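Local structure of minor fimbrium anchoring subunit Mfa2 (5NFI) at residues V30-A42 / I83-M95. The protein anchors the minor (Mfa1) fimbriae of Porphyromonas gingivalis in the outer membrane and regulates their length, without being part of the fimbrium itself. Numbering follows the deposited sequence.
Sequences VYAFDKDGILRSA and IKIGETTKQQVLM
The Phe33 ring meets the backbone of Thr89 and Lys90 across the contact: Thr89 CA and Gly37 C lie in its plane at the edge, Leu39 CA sits over one face near the rim, and Phe33 CE2 comes obliquely to within 3.3 Å of Lys90 N. The Arg40 guanidinium carries Ile38 CG2 over the centre of one face and Asp34 CG in plane at the edge; Gly86 CA approaches NH1 obliquely. Ile38 CG2 also touches that glycine, at 3.7 Å from its CA. Three backbone bonds join the segments: Lys90 N gives to Gly37 O, Leu39 N to Thr88 O at 2.7 Å and Gly86 N to Leu39 O. Ile38 and Thr89 form the single beta bridge. With CG anti to the backbone N (chi1 -177°), Leu39 lies alongside Thr88 and brings CD2 to 3.5 Å from Ile83 CG2. Tyr31 crosses Ile83 at about a right angle, its OH 3.5 Å from Ile83 CD1, while Tyr31 CE2 rests 4.0 Å from Leu94 CD2. The contact thus lays the loop leading into strand 93-100 along the hairpin of strands 28-33 and 39-45, which has a type I turn from Asp34 to Gly37 and a classic beta bulge, Arg40 and Ser41 facing Ala32. Phe172 meets both aromatic rings, edge-to-face at Tyr31. Strand 64-72 pairs with strand 28-33, and its Phe69 meets Phe33; Trp71 of the same strand touches Leu94.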
# COMPACT_ATOMS: atom_id res chain seq x y z
N VAL A 30 3.41 4.80 -16.03
CA VAL A 30 3.37 6.24 -15.82
C VAL A 30 2.31 6.88 -16.71
O VAL A 30 2.34 6.71 -17.94
CB VAL A 30 4.74 6.88 -16.07
CG1 VAL A 30 4.73 8.32 -15.64
CG2 VAL A 30 5.79 6.12 -15.30
N TYR A 31 1.38 7.59 -16.09
CA TYR A 31 0.24 8.18 -16.79
C TYR A 31 0.28 9.69 -16.70
O TYR A 31 0.77 10.26 -15.71
CB TYR A 31 -1.09 7.66 -16.21
CG TYR A 31 -1.16 6.16 -16.21
CD1 TYR A 31 -1.49 5.47 -17.36
CD2 TYR A 31 -0.87 5.43 -15.06
CE1 TYR A 31 -1.54 4.10 -17.37
CE2 TYR A 31 -0.91 4.05 -15.07
CZ TYR A 31 -1.25 3.40 -16.24
OH TYR A 31 -1.29 2.03 -16.28
N ALA A 32 -0.24 10.35 -17.73
CA ALA A 32 -0.32 11.81 -17.73
C ALA A 32 -1.78 12.23 -17.86
O ALA A 32 -2.49 11.79 -18.76
CB ALA A 32 0.51 12.41 -18.85
N PHE A 33 -2.22 13.07 -16.92
CA PHE A 33 -3.57 13.62 -16.96
C PHE A 33 -3.44 15.11 -17.14
O PHE A 33 -2.45 15.71 -16.70
CB PHE A 33 -4.34 13.25 -15.69
CG PHE A 33 -4.65 11.78 -15.58
CD1 PHE A 33 -3.64 10.86 -15.37
CD2 PHE A 33 -5.94 11.32 -15.75
CE1 PHE A 33 -3.91 9.51 -15.32
CE2 PHE A 33 -6.21 9.97 -15.70
CZ PHE A 33 -5.20 9.07 -15.48
N ASP A 34 -4.41 15.71 -17.82
CA ASP A 34 -4.36 17.14 -18.13
C ASP A 34 -5.19 18.00 -17.19
O ASP A 34 -5.63 17.55 -16.14
CB ASP A 34 -4.79 17.38 -19.58
CG ASP A 34 -6.19 16.87 -19.86
OD1 ASP A 34 -7.06 16.92 -18.97
OD2 ASP A 34 -6.44 16.43 -21.01
N LYS A 35 -5.39 19.26 -17.59
CA LYS A 35 -6.15 20.23 -16.81
C LYS A 35 -7.49 19.68 -16.33
O LYS A 35 -7.98 20.09 -15.29
CB LYS A 35 -6.37 21.51 -17.63
CG LYS A 35 -7.64 21.51 -18.47
CD LYS A 35 -7.90 22.86 -19.15
CE LYS A 35 -9.40 23.07 -19.39
NZ LYS A 35 -10.20 23.32 -18.14
N ASP A 36 -8.07 18.74 -17.08
CA ASP A 36 -9.41 18.22 -16.80
C ASP A 36 -9.41 16.87 -16.09
O ASP A 36 -10.46 16.34 -15.76
CB ASP A 36 -10.22 18.11 -18.09
CG ASP A 36 -10.37 19.44 -18.79
OD1 ASP A 36 -10.64 20.45 -18.10
OD2 ASP A 36 -10.23 19.48 -20.04
N GLY A 37 -8.22 16.33 -15.85
CA GLY A 37 -8.10 15.05 -15.19
C GLY A 37 -8.33 13.90 -16.15
O GLY A 37 -8.57 12.78 -15.74
N ILE A 38 -8.26 14.19 -17.45
CA ILE A 38 -8.42 13.17 -18.48
C ILE A 38 -7.08 12.56 -18.87
O ILE A 38 -6.08 13.27 -18.95
CB ILE A 38 -9.11 13.78 -19.71
CG1 ILE A 38 -10.60 14.02 -19.42
CG2 ILE A 38 -8.92 12.91 -20.96
CD1 ILE A 38 -11.20 15.09 -20.29
N LEU A 39 -7.05 11.26 -19.12
CA LEU A 39 -5.82 10.57 -19.52
C LEU A 39 -5.34 11.02 -20.89
O LEU A 39 -6.07 10.95 -21.87
CB LEU A 39 -6.04 9.05 -19.52
CG LEU A 39 -4.87 8.12 -19.83
CD1 LEU A 39 -3.66 8.42 -18.96
CD2 LEU A 39 -5.30 6.69 -19.65
N ARG A 40 -4.10 11.50 -20.95
CA ARG A 40 -3.51 11.95 -22.21
C ARG A 40 -2.33 11.10 -22.65
O ARG A 40 -1.95 11.12 -23.81
CB ARG A 40 -3.06 13.40 -22.10
CG ARG A 40 -4.19 14.37 -21.98
CD ARG A 40 -5.22 14.11 -23.04
NE ARG A 40 -6.41 14.93 -22.86
CZ ARG A 40 -7.51 14.81 -23.59
NH1 ARG A 40 -7.56 13.90 -24.55
NH2 ARG A 40 -8.55 15.60 -23.36
N SER A 41 -1.74 10.35 -21.73
CA SER A 41 -0.56 9.57 -22.05
C SER A 41 -0.44 8.37 -21.14
O SER A 41 -0.62 8.50 -19.93
CB SER A 41 0.68 10.45 -21.93
OG SER A 41 1.85 9.68 -22.11
N ALA A 42 -0.14 7.19 -21.69
CA ALA A 42 -0.02 5.97 -20.89
C ALA A 42 1.23 5.18 -21.26
O ALA A 42 1.35 4.68 -22.38
CB ALA A 42 -1.25 5.09 -21.05
N ILE A 83 -8.18 1.58 -19.52
CA ILE A 83 -7.19 2.64 -19.70
C ILE A 83 -7.35 3.23 -21.10
O ILE A 83 -6.83 2.67 -22.06
CB ILE A 83 -5.74 2.13 -19.53
CG1 ILE A 83 -5.55 1.45 -18.17
CG2 ILE A 83 -4.74 3.26 -19.69
CD1 ILE A 83 -4.15 0.86 -17.97
N LYS A 84 -8.09 4.33 -21.22
CA LYS A 84 -8.42 4.83 -22.55
C LYS A 84 -8.14 6.32 -22.70
O LYS A 84 -8.84 7.17 -22.12
CB LYS A 84 -9.88 4.52 -22.90
CG LYS A 84 -10.04 3.13 -23.51
CD LYS A 84 -11.47 2.62 -23.59
CE LYS A 84 -12.46 3.71 -23.98
NZ LYS A 84 -13.84 3.15 -24.18
N ILE A 85 -7.12 6.61 -23.50
CA ILE A 85 -6.65 7.97 -23.75
C ILE A 85 -7.74 8.85 -24.32
O ILE A 85 -8.45 8.45 -25.24
CB ILE A 85 -5.43 7.97 -24.70
CG1 ILE A 85 -4.25 7.27 -24.03
CG2 ILE A 85 -5.05 9.38 -25.10
CD1 ILE A 85 -2.97 7.36 -24.80
N GLY A 86 -7.86 10.05 -23.76
CA GLY A 86 -8.89 10.98 -24.14
C GLY A 86 -10.25 10.61 -23.59
O GLY A 86 -11.26 11.19 -24.00
N GLU A 87 -10.30 9.65 -22.67
CA GLU A 87 -11.56 9.22 -22.05
C GLU A 87 -11.41 8.95 -20.55
O GLU A 87 -12.07 9.58 -19.74
CB GLU A 87 -12.11 7.98 -22.77
CG GLU A 87 -12.57 8.32 -24.20
CD GLU A 87 -13.06 7.14 -25.02
OE1 GLU A 87 -14.03 6.47 -24.59
OE2 GLU A 87 -12.47 6.91 -26.11
N THR A 88 -10.53 8.02 -20.21
CA THR A 88 -10.27 7.65 -18.82
C THR A 88 -9.91 8.86 -17.95
O THR A 88 -9.14 9.70 -18.38
CB THR A 88 -9.14 6.61 -18.75
OG1 THR A 88 -9.51 5.45 -19.50
CG2 THR A 88 -8.85 6.22 -17.33
N THR A 89 -10.45 8.95 -16.73
CA THR A 89 -10.14 10.08 -15.86
C THR A 89 -9.40 9.70 -14.58
O THR A 89 -9.34 8.53 -14.20
CB THR A 89 -11.41 10.84 -15.47
OG1 THR A 89 -12.27 9.99 -14.70
CG2 THR A 89 -12.14 11.28 -16.70
N LYS A 90 -8.83 10.72 -13.92
CA LYS A 90 -7.92 10.56 -12.77
C LYS A 90 -8.49 9.68 -11.66
O LYS A 90 -7.76 8.96 -11.00
CB LYS A 90 -7.54 11.94 -12.19
CG LYS A 90 -8.75 12.70 -11.63
CD LYS A 90 -8.53 14.09 -11.05
CE LYS A 90 -7.35 14.86 -11.63
NZ LYS A 90 -7.40 16.26 -11.10
N GLN A 91 -9.81 9.72 -11.46
CA GLN A 91 -10.41 9.13 -10.27
C GLN A 91 -11.12 7.81 -10.56
O GLN A 91 -11.81 7.27 -9.70
CB GLN A 91 -11.39 10.11 -9.62
CG GLN A 91 -12.72 10.29 -10.36
CD GLN A 91 -12.66 11.17 -11.62
OE1 GLN A 91 -11.61 11.67 -12.00
NE2 GLN A 91 -13.81 11.36 -12.25
N GLN A 92 -10.95 7.27 -11.76
CA GLN A 92 -11.48 5.95 -12.07
C GLN A 92 -10.56 4.88 -11.49
O GLN A 92 -9.39 5.14 -11.22
CB GLN A 92 -11.63 5.76 -13.57
CG GLN A 92 -12.82 6.49 -14.17
CD GLN A 92 -12.85 6.42 -15.70
OE1 GLN A 92 -12.40 7.34 -16.38
NE2 GLN A 92 -13.38 5.33 -16.23
N VAL A 93 -11.08 3.68 -11.30
CA VAL A 93 -10.28 2.64 -10.68
C VAL A 93 -9.29 2.04 -11.66
O VAL A 93 -9.66 1.40 -12.65
CB VAL A 93 -11.15 1.53 -10.09
CG1 VAL A 93 -10.27 0.50 -9.37
CG2 VAL A 93 -12.18 2.12 -9.12
N LEU A 94 -8.01 2.22 -11.38
CA LEU A 94 -6.98 1.60 -12.18
C LEU A 94 -6.86 0.09 -11.95
O LEU A 94 -6.60 -0.67 -12.89
CB LEU A 94 -5.64 2.28 -11.87
CG LEU A 94 -4.41 1.66 -12.51
CD1 LEU A 94 -4.59 1.55 -14.03
CD2 LEU A 94 -3.19 2.50 -12.16
N MSE A 95 -7.10 -0.33 -10.72
CA MSE A 95 -6.46 -1.52 -10.18
C MSE A 95 -7.27 -2.17 -9.07
O MSE A 95 -7.72 -1.47 -8.17
CB MSE A 95 -5.12 -1.10 -9.61
CG MSE A 95 -3.98 -2.05 -9.64
SE MSE A 95 -2.59 -1.07 -8.63
CE MSE A 95 -3.11 -1.58 -6.82